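Local coordinates for protein 2-dehydro-3-deoxy-D-arabinonate dehydratase (Sulfolobus solfataricus, PDB 2Q18) that dehydrates 2-dehydro-3-deoxy-D-arabinonate to 2,5-dioxopentanoate in a pentose oxidation pathway, as a metal-dependent homotetrameric lyase of the FAH family, at residues 110-115 and 237-242; 135-140 and 167-172; 150-155 and 246-251; 266-271 and 285-290. All coordinates share one frame; numbering follows the deposited sequence.

Interaction 1. Residues 110-115 and 237-242; sequences AVRPEI and IQYLIR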
# COMPACT_ATOMS: atom_id res chain seq x y z
N ALA A 110 -20.49 -43.69 -3.08
CA ALA A 110 -19.09 -43.72 -3.51
C ALA A 110 -18.12 -43.27 -2.42
O ALA A 110 -18.52 -42.59 -1.48
CB ALA A 110 -18.90 -42.88 -4.76
N VAL A 111 -16.85 -43.65 -2.55
CA VAL A 111 -15.82 -43.20 -1.61
C VAL A 111 -15.56 -41.69 -1.75
O VAL A 111 -15.31 -41.01 -0.76
CB VAL A 111 -14.48 -44.01 -1.71
CG1 VAL A 111 -14.72 -45.50 -1.42
CG2 VAL A 111 -13.81 -43.83 -3.06
N ARG A 112 -15.65 -41.19 -2.98
CA ARG A 112 -15.38 -39.79 -3.29
C ARG A 112 -16.64 -38.92 -3.15
O ARG A 112 -17.61 -39.12 -3.89
CB ARG A 112 -14.79 -39.63 -4.70
CG ARG A 112 -14.41 -38.19 -5.06
CD ARG A 112 -13.87 -38.07 -6.48
NE ARG A 112 -12.66 -38.88 -6.68
CZ ARG A 112 -11.42 -38.50 -6.37
NH1 ARG A 112 -10.41 -39.32 -6.59
NH2 ARG A 112 -11.19 -37.30 -5.84
N PRO A 113 -16.62 -37.96 -2.22
CA PRO A 113 -17.74 -37.03 -2.05
C PRO A 113 -17.79 -35.98 -3.16
O PRO A 113 -16.81 -35.81 -3.89
CB PRO A 113 -17.45 -36.36 -0.71
CG PRO A 113 -15.96 -36.38 -0.61
CD PRO A 113 -15.53 -37.68 -1.25
N GLU A 114 -18.92 -35.30 -3.29
CA GLU A 114 -19.04 -34.18 -4.21
C GLU A 114 -18.41 -32.93 -3.59
O GLU A 114 -18.71 -32.58 -2.44
CB GLU A 114 -20.50 -33.91 -4.56
CG GLU A 114 -20.69 -32.79 -5.58
CD GLU A 114 -22.09 -32.24 -5.60
OE1 GLU A 114 -22.78 -32.32 -4.56
OE2 GLU A 114 -22.51 -31.72 -6.65
N ILE A 115 -17.54 -32.28 -4.35
CA ILE A 115 -16.91 -31.01 -3.95
C ILE A 115 -17.02 -30.07 -5.14
O ILE A 115 -16.63 -30.43 -6.26
CB ILE A 115 -15.41 -31.21 -3.57
CG1 ILE A 115 -15.23 -32.09 -2.33
CG2 ILE A 115 -14.68 -29.86 -3.41
CD1 ILE A 115 -15.74 -31.50 -1.01
N ILE A 237 -13.21 -31.97 3.91
CA ILE A 237 -11.98 -31.16 3.91
C ILE A 237 -10.84 -31.90 3.21
O ILE A 237 -10.14 -31.32 2.38
CB ILE A 237 -11.56 -30.73 5.33
CG1 ILE A 237 -12.64 -29.86 5.99
CG2 ILE A 237 -10.22 -29.97 5.30
CD1 ILE A 237 -12.41 -29.58 7.46
N GLN A 238 -10.68 -33.19 3.54
CA GLN A 238 -9.67 -34.05 2.90
C GLN A 238 -9.71 -33.96 1.37
O GLN A 238 -8.69 -33.72 0.73
CB GLN A 238 -9.83 -35.51 3.37
CG GLN A 238 -8.90 -36.51 2.66
CD GLN A 238 -9.21 -37.98 2.99
OE1 GLN A 238 -8.54 -38.88 2.47
NE2 GLN A 238 -10.20 -38.22 3.83
N TYR A 239 -10.89 -34.15 0.79
CA TYR A 239 -11.04 -34.12 -0.66
C TYR A 239 -10.96 -32.71 -1.26
O TYR A 239 -10.56 -32.54 -2.41
CB TYR A 239 -12.31 -34.85 -1.10
CG TYR A 239 -12.17 -36.36 -1.07
CD1 TYR A 239 -12.31 -37.07 0.12
CD2 TYR A 239 -11.86 -37.07 -2.23
CE1 TYR A 239 -12.17 -38.46 0.15
CE2 TYR A 239 -11.72 -38.46 -2.21
CZ TYR A 239 -11.87 -39.14 -1.02
OH TYR A 239 -11.72 -40.51 -1.00
N LEU A 240 -11.35 -31.70 -0.47
CA LEU A 240 -11.23 -30.30 -0.88
C LEU A 240 -9.77 -29.90 -1.11
O LEU A 240 -9.44 -29.33 -2.15
CB LEU A 240 -11.87 -29.36 0.15
CG LEU A 240 -11.60 -27.86 -0.03
CD1 LEU A 240 -12.11 -27.36 -1.38
CD2 LEU A 240 -12.20 -27.03 1.11
N ILE A 241 -8.91 -30.21 -0.14
CA ILE A 241 -7.53 -29.73 -0.16
C ILE A 241 -6.55 -30.63 -0.93
O ILE A 241 -5.40 -30.25 -1.15
CB ILE A 241 -6.99 -29.44 1.27
CG1 ILE A 241 -6.82 -30.73 2.08
CG2 ILE A 241 -7.90 -28.43 1.99
CD1 ILE A 241 -6.09 -30.55 3.41
N ARG A 242 -7.02 -31.81 -1.35
CA ARG A 242 -6.18 -32.75 -2.09
C ARG A 242 -5.68 -32.15 -3.40
O ARG A 242 -6.47 -31.85 -4.30
CB ARG A 242 -6.92 -34.06 -2.38
CG ARG A 242 -6.08 -35.08 -3.13
CD ARG A 242 -6.83 -36.37 -3.36
NE ARG A 242 -7.04 -37.12 -2.13
CZ ARG A 242 -7.68 -38.29 -2.07
NH1 ARG A 242 -8.18 -38.84 -3.17
NH2 ARG A 242 -7.83 -38.90 -0.90

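Interaction 2. Residues 135-140 and 167-172; sequences SDSEWT and ARDLEA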
# COMPACT_ATOMS: atom_id res chain seq x y z
N SER A 135 -32.00 -14.32 -13.26
CA SER A 135 -33.04 -13.87 -14.18
C SER A 135 -33.63 -15.01 -15.02
O SER A 135 -34.77 -14.92 -15.48
CB SER A 135 -32.49 -12.78 -15.11
OG SER A 135 -31.43 -13.29 -15.91
N ASP A 136 -32.84 -16.06 -15.22
CA ASP A 136 -33.23 -17.18 -16.07
C ASP A 136 -33.55 -18.46 -15.29
O ASP A 136 -33.61 -19.55 -15.86
CB ASP A 136 -32.16 -17.45 -17.14
CG ASP A 136 -30.80 -17.82 -16.55
OD1 ASP A 136 -30.62 -17.79 -15.31
OD2 ASP A 136 -29.89 -18.16 -17.35
N SER A 137 -33.76 -18.32 -13.98
CA SER A 137 -34.20 -19.44 -13.16
C SER A 137 -35.66 -19.27 -12.77
O SER A 137 -36.08 -18.18 -12.36
CB SER A 137 -33.34 -19.58 -11.91
OG SER A 137 -33.83 -20.63 -11.09
N GLU A 138 -36.43 -20.36 -12.88
CA GLU A 138 -37.83 -20.38 -12.47
C GLU A 138 -38.03 -21.26 -11.24
O GLU A 138 -39.17 -21.47 -10.80
CB GLU A 138 -38.72 -20.85 -13.63
CG GLU A 138 -39.03 -19.77 -14.68
CD GLU A 138 -37.89 -19.53 -15.67
OE1 GLU A 138 -37.34 -20.51 -16.21
OE2 GLU A 138 -37.55 -18.34 -15.91
N TRP A 139 -36.93 -21.77 -10.70
CA TRP A 139 -36.98 -22.59 -9.48
C TRP A 139 -35.66 -22.55 -8.69
O TRP A 139 -34.80 -23.43 -8.83
CB TRP A 139 -37.41 -24.03 -9.80
CG TRP A 139 -37.54 -24.91 -8.58
CD1 TRP A 139 -38.06 -24.55 -7.37
CD2 TRP A 139 -37.15 -26.28 -8.47
NE1 TRP A 139 -38.01 -25.62 -6.50
CE2 TRP A 139 -37.46 -26.69 -7.15
CE3 TRP A 139 -36.57 -27.20 -9.35
CZ2 TRP A 139 -37.20 -27.99 -6.69
CZ3 TRP A 139 -36.31 -28.49 -8.89
CH2 TRP A 139 -36.63 -28.87 -7.57
N THR A 140 -35.53 -21.52 -7.86
CA THR A 140 -34.35 -21.34 -7.02
C THR A 140 -34.70 -21.60 -5.57
O THR A 140 -35.68 -21.06 -5.05
CB THR A 140 -33.75 -19.92 -7.19
OG1 THR A 140 -33.18 -19.80 -8.50
CG2 THR A 140 -32.68 -19.64 -6.16
N ALA A 167 -30.01 -22.54 -8.20
CA ALA A 167 -30.99 -22.59 -9.28
C ALA A 167 -31.27 -24.05 -9.63
O ALA A 167 -30.73 -24.60 -10.60
CB ALA A 167 -30.51 -21.82 -10.48
N ARG A 168 -32.12 -24.68 -8.81
CA ARG A 168 -32.39 -26.11 -8.90
C ARG A 168 -32.92 -26.58 -10.26
O ARG A 168 -32.67 -27.71 -10.66
CB ARG A 168 -33.34 -26.54 -7.77
CG ARG A 168 -32.74 -26.47 -6.37
CD ARG A 168 -31.72 -27.59 -6.10
NE ARG A 168 -32.20 -28.90 -6.56
CZ ARG A 168 -33.08 -29.66 -5.90
NH1 ARG A 168 -33.58 -29.26 -4.74
NH2 ARG A 168 -33.45 -30.82 -6.42
N ASP A 169 -33.62 -25.69 -10.96
CA ASP A 169 -34.16 -26.03 -12.28
C ASP A 169 -33.05 -26.20 -13.32
O ASP A 169 -33.12 -27.11 -14.15
CB ASP A 169 -35.21 -25.01 -12.75
CG ASP A 169 -34.69 -23.58 -12.78
OD1 ASP A 169 -33.87 -23.21 -11.91
OD2 ASP A 169 -35.11 -22.82 -13.68
N LEU A 170 -32.04 -25.33 -13.27
CA LEU A 170 -30.91 -25.41 -14.19
C LEU A 170 -30.09 -26.69 -13.95
O LEU A 170 -29.66 -27.34 -14.89
CB LEU A 170 -30.02 -24.16 -14.10
CG LEU A 170 -30.66 -22.79 -14.38
CD1 LEU A 170 -29.60 -21.69 -14.44
CD2 LEU A 170 -31.50 -22.79 -15.65
N GLU A 171 -29.92 -27.04 -12.67
CA GLU A 171 -29.25 -28.27 -12.27
C GLU A 171 -29.98 -29.52 -12.76
O GLU A 171 -29.35 -30.46 -13.26
CB GLU A 171 -29.09 -28.30 -10.75
CG GLU A 171 -28.64 -29.65 -10.21
CD GLU A 171 -28.54 -29.69 -8.69
OE1 GLU A 171 -29.00 -28.74 -8.02
OE2 GLU A 171 -27.98 -30.68 -8.18
N ALA A 172 -31.31 -29.53 -12.60
CA ALA A 172 -32.15 -30.67 -13.00
C ALA A 172 -32.13 -30.87 -14.51
O ALA A 172 -32.21 -31.99 -15.00
CB ALA A 172 -33.58 -30.47 -12.51
O HOH W 1 -35.16 -22.71 -16.42

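Interaction 3. Residues 150-155 and 246-251; sequences LDSNGK and IPDGTI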
# COMPACT_ATOMS: atom_id res chain seq x y z
N LEU A 150 -11.78 -22.26 7.29
CA LEU A 150 -10.57 -23.10 7.24
C LEU A 150 -9.29 -22.28 7.11
O LEU A 150 -9.29 -21.24 6.46
CB LEU A 150 -10.66 -24.04 6.04
CG LEU A 150 -11.24 -25.46 6.09
CD1 LEU A 150 -12.13 -25.75 7.30
CD2 LEU A 150 -11.95 -25.77 4.77
N ASP A 151 -8.20 -22.77 7.70
CA ASP A 151 -6.87 -22.26 7.34
C ASP A 151 -6.31 -23.06 6.15
O ASP A 151 -6.97 -23.99 5.67
CB ASP A 151 -5.90 -22.20 8.55
CG ASP A 151 -5.39 -23.57 9.01
OD1 ASP A 151 -5.54 -24.59 8.30
OD2 ASP A 151 -4.80 -23.62 10.12
N SER A 152 -5.11 -22.71 5.69
CA SER A 152 -4.53 -23.35 4.50
C SER A 152 -4.19 -24.84 4.68
O SER A 152 -4.03 -25.55 3.69
CB SER A 152 -3.31 -22.57 4.00
OG SER A 152 -2.33 -22.43 5.01
N ASN A 153 -4.11 -25.30 5.93
CA ASN A 153 -3.90 -26.73 6.23
C ASN A 153 -5.20 -27.52 6.35
O ASN A 153 -5.17 -28.74 6.57
CB ASN A 153 -3.09 -26.90 7.51
CG ASN A 153 -1.71 -26.30 7.42
OD1 ASN A 153 -1.21 -25.72 8.39
ND2 ASN A 153 -1.09 -26.40 6.25
N GLY A 154 -6.33 -26.84 6.22
CA GLY A 154 -7.63 -27.49 6.34
C GLY A 154 -8.09 -27.63 7.78
O GLY A 154 -9.04 -28.37 8.05
N LYS A 155 -7.42 -26.93 8.69
CA LYS A 155 -7.84 -26.89 10.09
C LYS A 155 -9.06 -25.99 10.23
O LYS A 155 -9.11 -24.90 9.65
CB LYS A 155 -6.70 -26.39 10.98
CG LYS A 155 -6.97 -26.53 12.47
CD LYS A 155 -5.98 -25.75 13.33
CE LYS A 155 -6.13 -26.11 14.80
NZ LYS A 155 -5.23 -25.34 15.70
N ILE A 246 -5.75 -24.13 -0.59
CA ILE A 246 -6.79 -23.16 -0.25
C ILE A 246 -6.19 -22.08 0.66
O ILE A 246 -5.34 -22.38 1.49
CB ILE A 246 -8.03 -23.82 0.40
CG1 ILE A 246 -7.63 -24.65 1.63
CG2 ILE A 246 -8.78 -24.68 -0.63
CD1 ILE A 246 -8.76 -24.89 2.63
N PRO A 247 -6.61 -20.82 0.47
CA PRO A 247 -6.12 -19.75 1.35
C PRO A 247 -6.76 -19.76 2.73
O PRO A 247 -7.82 -20.36 2.92
CB PRO A 247 -6.51 -18.47 0.59
CG PRO A 247 -7.65 -18.87 -0.28
CD PRO A 247 -7.50 -20.32 -0.59
N ASP A 248 -6.10 -19.11 3.69
CA ASP A 248 -6.66 -18.93 5.03
C ASP A 248 -7.99 -18.17 4.93
O ASP A 248 -8.09 -17.19 4.19
CB ASP A 248 -5.70 -18.15 5.93
CG ASP A 248 -4.39 -18.88 6.16
OD1 ASP A 248 -4.38 -20.12 6.28
OD2 ASP A 248 -3.35 -18.18 6.23
N GLY A 249 -9.00 -18.63 5.67
CA GLY A 249 -10.32 -18.00 5.65
C GLY A 249 -11.27 -18.58 4.61
O GLY A 249 -12.40 -18.10 4.45
N THR A 250 -10.81 -19.60 3.89
CA THR A 250 -11.66 -20.35 2.97
C THR A 250 -12.87 -20.90 3.73
O THR A 250 -12.73 -21.38 4.86
CB THR A 250 -10.90 -21.52 2.31
OG1 THR A 250 -9.88 -21.00 1.45
CG2 THR A 250 -11.83 -22.40 1.47
N ILE A 251 -14.04 -20.82 3.11
CA ILE A 251 -15.23 -21.42 3.69
C ILE A 251 -15.66 -22.66 2.91
O ILE A 251 -15.74 -22.63 1.68
CB ILE A 251 -16.40 -20.41 3.81
CG1 ILE A 251 -16.05 -19.31 4.82
CG2 ILE A 251 -17.69 -21.12 4.24
CD1 ILE A 251 -17.07 -18.17 4.90
O HOH W 2 -2.09 -21.71 7.54

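Interaction 4. Residues 266-271 and 285-290; sequences LKDEDI and PVKKRR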
# COMPACT_ATOMS: atom_id res chain seq x y z
N LEU A 266 -38.12 -19.53 -4.60
CA LEU A 266 -37.97 -18.17 -4.11
C LEU A 266 -38.47 -17.14 -5.11
O LEU A 266 -38.34 -17.32 -6.32
CB LEU A 266 -36.49 -17.90 -3.81
CG LEU A 266 -35.90 -17.94 -2.40
CD1 LEU A 266 -36.67 -18.82 -1.41
CD2 LEU A 266 -34.42 -18.31 -2.45
N LYS A 267 -39.05 -16.05 -4.60
CA LYS A 267 -39.32 -14.89 -5.45
C LYS A 267 -38.93 -13.57 -4.80
O LYS A 267 -38.59 -13.52 -3.62
CB LYS A 267 -40.77 -14.88 -5.97
CG LYS A 267 -41.86 -15.08 -4.94
CD LYS A 267 -43.26 -15.13 -5.60
CE LYS A 267 -43.43 -16.37 -6.48
NZ LYS A 267 -44.80 -16.47 -7.06
N ASP A 268 -38.95 -12.52 -5.61
CA ASP A 268 -38.57 -11.18 -5.18
C ASP A 268 -39.25 -10.82 -3.86
O ASP A 268 -40.45 -11.06 -3.68
CB ASP A 268 -38.92 -10.16 -6.26
CG ASP A 268 -38.16 -8.86 -6.12
OD1 ASP A 268 -36.92 -8.86 -6.26
OD2 ASP A 268 -38.81 -7.82 -5.87
N GLU A 269 -38.45 -10.27 -2.94
CA GLU A 269 -38.90 -9.78 -1.62
C GLU A 269 -39.19 -10.86 -0.56
O GLU A 269 -39.54 -10.52 0.57
CB GLU A 269 -40.07 -8.77 -1.72
CG GLU A 269 -39.82 -7.55 -2.64
CD GLU A 269 -38.60 -6.70 -2.26
OE1 GLU A 269 -38.07 -6.83 -1.12
OE2 GLU A 269 -38.16 -5.89 -3.10
N ASP A 270 -39.03 -12.14 -0.91
CA ASP A 270 -39.05 -13.22 0.09
C ASP A 270 -38.00 -12.94 1.16
O ASP A 270 -36.99 -12.29 0.89
CB ASP A 270 -38.75 -14.59 -0.53
CG ASP A 270 -39.97 -15.23 -1.20
OD1 ASP A 270 -41.10 -14.71 -1.07
OD2 ASP A 270 -39.78 -16.26 -1.88
N ILE A 271 -38.23 -13.45 2.37
CA ILE A 271 -37.23 -13.39 3.42
C ILE A 271 -36.83 -14.81 3.79
O ILE A 271 -37.68 -15.63 4.17
CB ILE A 271 -37.72 -12.65 4.70
CG1 ILE A 271 -38.38 -11.29 4.38
CG2 ILE A 271 -36.59 -12.51 5.72
CD1 ILE A 271 -37.51 -10.27 3.63
N PRO A 285 -33.15 -10.91 2.71
CA PRO A 285 -34.18 -10.69 1.69
C PRO A 285 -33.73 -11.22 0.33
O PRO A 285 -32.54 -11.48 0.13
CB PRO A 285 -34.32 -9.16 1.64
CG PRO A 285 -33.05 -8.63 2.23
CD PRO A 285 -32.59 -9.64 3.23
N VAL A 286 -34.68 -11.40 -0.57
CA VAL A 286 -34.42 -11.98 -1.88
C VAL A 286 -34.69 -10.94 -2.96
O VAL A 286 -35.69 -10.22 -2.91
CB VAL A 286 -35.29 -13.24 -2.12
CG1 VAL A 286 -35.05 -13.82 -3.51
CG2 VAL A 286 -35.01 -14.29 -1.06
N LYS A 287 -33.79 -10.86 -3.93
CA LYS A 287 -33.97 -10.03 -5.10
C LYS A 287 -33.95 -10.91 -6.35
O LYS A 287 -32.99 -11.65 -6.59
CB LYS A 287 -32.88 -8.95 -5.17
CG LYS A 287 -32.83 -8.16 -6.48
CD LYS A 287 -33.97 -7.15 -6.59
CE LYS A 287 -34.06 -6.54 -7.98
NZ LYS A 287 -35.23 -5.64 -8.10
N LYS A 288 -35.02 -10.85 -7.14
CA LYS A 288 -35.06 -11.52 -8.43
C LYS A 288 -34.36 -10.64 -9.47
O LYS A 288 -34.73 -9.48 -9.65
CB LYS A 288 -36.50 -11.81 -8.85
CG LYS A 288 -36.67 -12.26 -10.30
CD LYS A 288 -36.32 -13.73 -10.49
CE LYS A 288 -36.52 -14.15 -11.94
NZ LYS A 288 -36.42 -15.63 -12.10
N ARG A 289 -33.36 -11.20 -10.14
CA ARG A 289 -32.62 -10.47 -11.16
C ARG A 289 -33.47 -10.26 -12.42
O ARG A 289 -34.25 -11.14 -12.80
CB ARG A 289 -31.31 -11.18 -11.52
CG ARG A 289 -30.32 -11.35 -10.36
CD ARG A 289 -29.76 -10.02 -9.86
NE ARG A 289 -28.57 -10.22 -9.03
CZ ARG A 289 -28.21 -9.44 -8.01
NH1 ARG A 289 -27.10 -9.71 -7.33
NH2 ARG A 289 -28.96 -8.40 -7.65
N ARG A 290 -33.30 -9.10 -13.04
CA ARG A 290 -34.04 -8.72 -14.24
C ARG A 290 -33.26 -9.11 -15.50
O ARG A 290 -32.03 -9.01 -15.53
CB ARG A 290 -34.32 -7.21 -14.22
CG ARG A 290 -35.00 -6.64 -15.46
CD ARG A 290 -35.04 -5.11 -15.43
NE ARG A 290 -35.45 -4.55 -16.72
CZ ARG A 290 -36.72 -4.36 -17.10
NH1 ARG A 290 -37.72 -4.69 -16.29
NH2 ARG A 290 -36.98 -3.85 -18.29

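Interaction 1. Residues 110-115 and 237-242
Val111 begins the meeting of a loop with the end of helix 233-241 in this FAH-fold chain, a junction organised around a proline-tyrosine CH-pi contact beside a second subunit. Val111 O comes 3.6 Å from Tyr239 OH. Arg112 follows, running straight through its first two torsions and turning at chi3 (-60°), a bend that brings the guanidinium beside the tyrosine. There Arg112 NH2, hydrogen-bonded to Gln180 of the second subunit, reaches the ring edge, 3.7 Å from Tyr239 CD2 and close to the ring plane. The two flat groups stand almost perpendicular, at 89°, with Tyr239 CE2 over one face of the guanidinium, toward its rim. Arg112 NH1 also comes near Arg242 NH1, but the pair is no idle crowding of charge: both nitrogens form salt bridges with Asp136 OD2 of the second subunit, and that shared carboxylate probably accounts for the gathering of two arginines. Pro113 supplies the central packing. Its CD sits 3.5 Å from the centroid of the Tyr239 ring and only 10° off the ring normal, a well-centred CH-pi contact. Arg242 NH2 lies above the opposite face, displaced toward the rim, so the aromatic ring is sandwiched between the proline and an arginine. Ile115, on the way into strand 114-119, faces the helix. Its two branches divide the work: Ile115 CG1 approaches Tyr239 CB at 4.2 Å, and Ile115 CG2 meets Leu240 CD1 at 4.1 Å.

Interaction 2. Residues 135-140 and 167-172
Asp169 sets CG between its backbone N and carbonyl carbon (chi1 57°), turning the carboxylate back onto the loop 135-140, where Ser137 presents OG opposite its own N (chi1 177°). Ser137 OG donates to Asp169 OD1 at 2.7 Å, on the syn side but somewhat out of the carboxylate plane. The second oxygen, Asp169 OD2, receives Glu138 N at 2.9 Å along a nearly straight bond (170°) that comes from above that plane. A water donates both to Asp169 OD2, at 2.7 Å, and to Glu138 OE1, and so probably eases the approach of these two like charges. With an alanine here instead of Asp169, Ser137 OG, Glu138 N and the water lose their acceptor, and the loop bend would probably be freer to shift. Arg168 CB lies over the six-membered ring of Trp139, 3.7 Å from its centroid, a CH-pi contact. The arginine folds alongside the indole until Trp139 CH2 lies over the rim of one guanidinium face, the planes inclined, while Arg168 NE pairs with Glu171 OE1. A loop is thus bound to a helix's first turn through an acidic side chain, beside the metal site, where Arg168 packs against the magnesium ligand Glu143.

Interaction 3. Residues 150-155 and 246-251
Leu150 and the turn 247-250 form the tight side of this contact, and Ser152 with Asp248 the watery one. Leu150 N donates to Thr250 O at 2.8 Å, and Leu150 O accepts from Gly249 N at 2.7 Å. Gly249 and Thr250 thus both face one residue, a G1 beta bulge, with Gly249 at the positive-phi corner of a type II turn. Inside that turn Thr250 OG1 donates to Pro247 O. Beside the backbone bonds, Leu150 CD2 packs on Ile246 CD1 at 3.9 Å, and helix 233-241 covers Leu150 further through Ile237 and Leu240. On the solvent side, Ser152 N donates to Asp248 OD1 at 2.8 Å, meeting it nearly along its C-O axis, and a water donates to the same oxygen while also binding Ser152 OG. Asp151 serves its own segment. With CG held between N and carbonyl carbon (chi1 73°), its OD1 takes Asn153 N at 2.9 Å, an Asx turn, and Lys155 N at 3.0 Å, the two donors arriving from opposite faces of the carboxylate. In this way it braces the type I turn joining strands 140-150 and 156-167. An alanine in place of Asp151 takes away the acceptor shared by Asn153 N and Lys155 N, and the turn would probably become more mobile. Asp151 OD1 and Asp248 OD1 lie 5.0 Å apart, the former accepting two backbone N-H groups and the latter one, with a water, which implies that main-chain dipoles probably help to offset the repulsion between the two carboxylates.

Interaction 4. Residues 266-271 and 285-290
A type II beta turn from Lys267 to Asp270, the lead-in to strand 271-276, wraps round Val286 on the neighbouring strand 280-288. Glu269, at the positive-phi corner of the turn (77°), directs its backbone N to Val286 O at 2.8 Å, approaching well out of the carbonyl plane. The return bond from Val286 N to Asp270 O is strongly bent and weak. Pro285 CA adds a CA-H...O contact to the same Asp270 O, at 3.3 Å. Between these polar links the valine side chain packs against the turn: CG1, lying opposite the backbone N (chi1 178°), touches Lys267 O, whereas Val286 CG2 meets Asp270 O, Asp270 CB and, at 4.0 Å, Leu266 CG. Farther on, Ile271 and Pro285 make an antiparallel non-hydrogen-bonded pair, with Ile271 CD1 resting on Pro285 CB at 3.9 Å. This pairing is where the turn passes into the mixed sheet in which strand 280-288 runs between 271-276 and 131-133. Val133 of that flanking strand also packs on Val286 and Leu266. Two aspartates carry the side-chain bonds, one within the turn and one across. Asp270 OD2 receives Lys267 N at 2.8 Å, from above its carboxylate plane, and is salt-bridged to Arg214 as well. Asp268 reaches the strand, using the anti lone pair of OD1 to accept Lys288 N at 2.9 Å. The aliphatic chain of Lys287 runs beside the same oxygen, its CD 3.4 Å from Asp268 OD1, and its NZ stays beyond salt-bridge range of that atom.

The four contacts fall into two pairs, with centres 15 Å apart for interactions 1 and 3 and 14 Å for 2 and 4. The helix 233-241 of interaction 1 packs against interaction 3: Ile237 CG2 touches Gly154 O at 3.4 Å, and Ile241 CG2 touches Ile246 CD1 at 3.7 Å. Interactions 2 and 4 meet through a probable hydrogen bond from Leu266 N to Thr140 O, 2.9 Å. Within one chain the centres of interactions 1 and 2 are 26 Å apart, yet the assembly joins them, since Asp136 in one subunit bridges to Arg112 and Arg242 in another. Interaction 2 lies nearest the metal site; Pro113 of interaction 1 is about 8 Å, between side chains, from the substrate-binding Ile81.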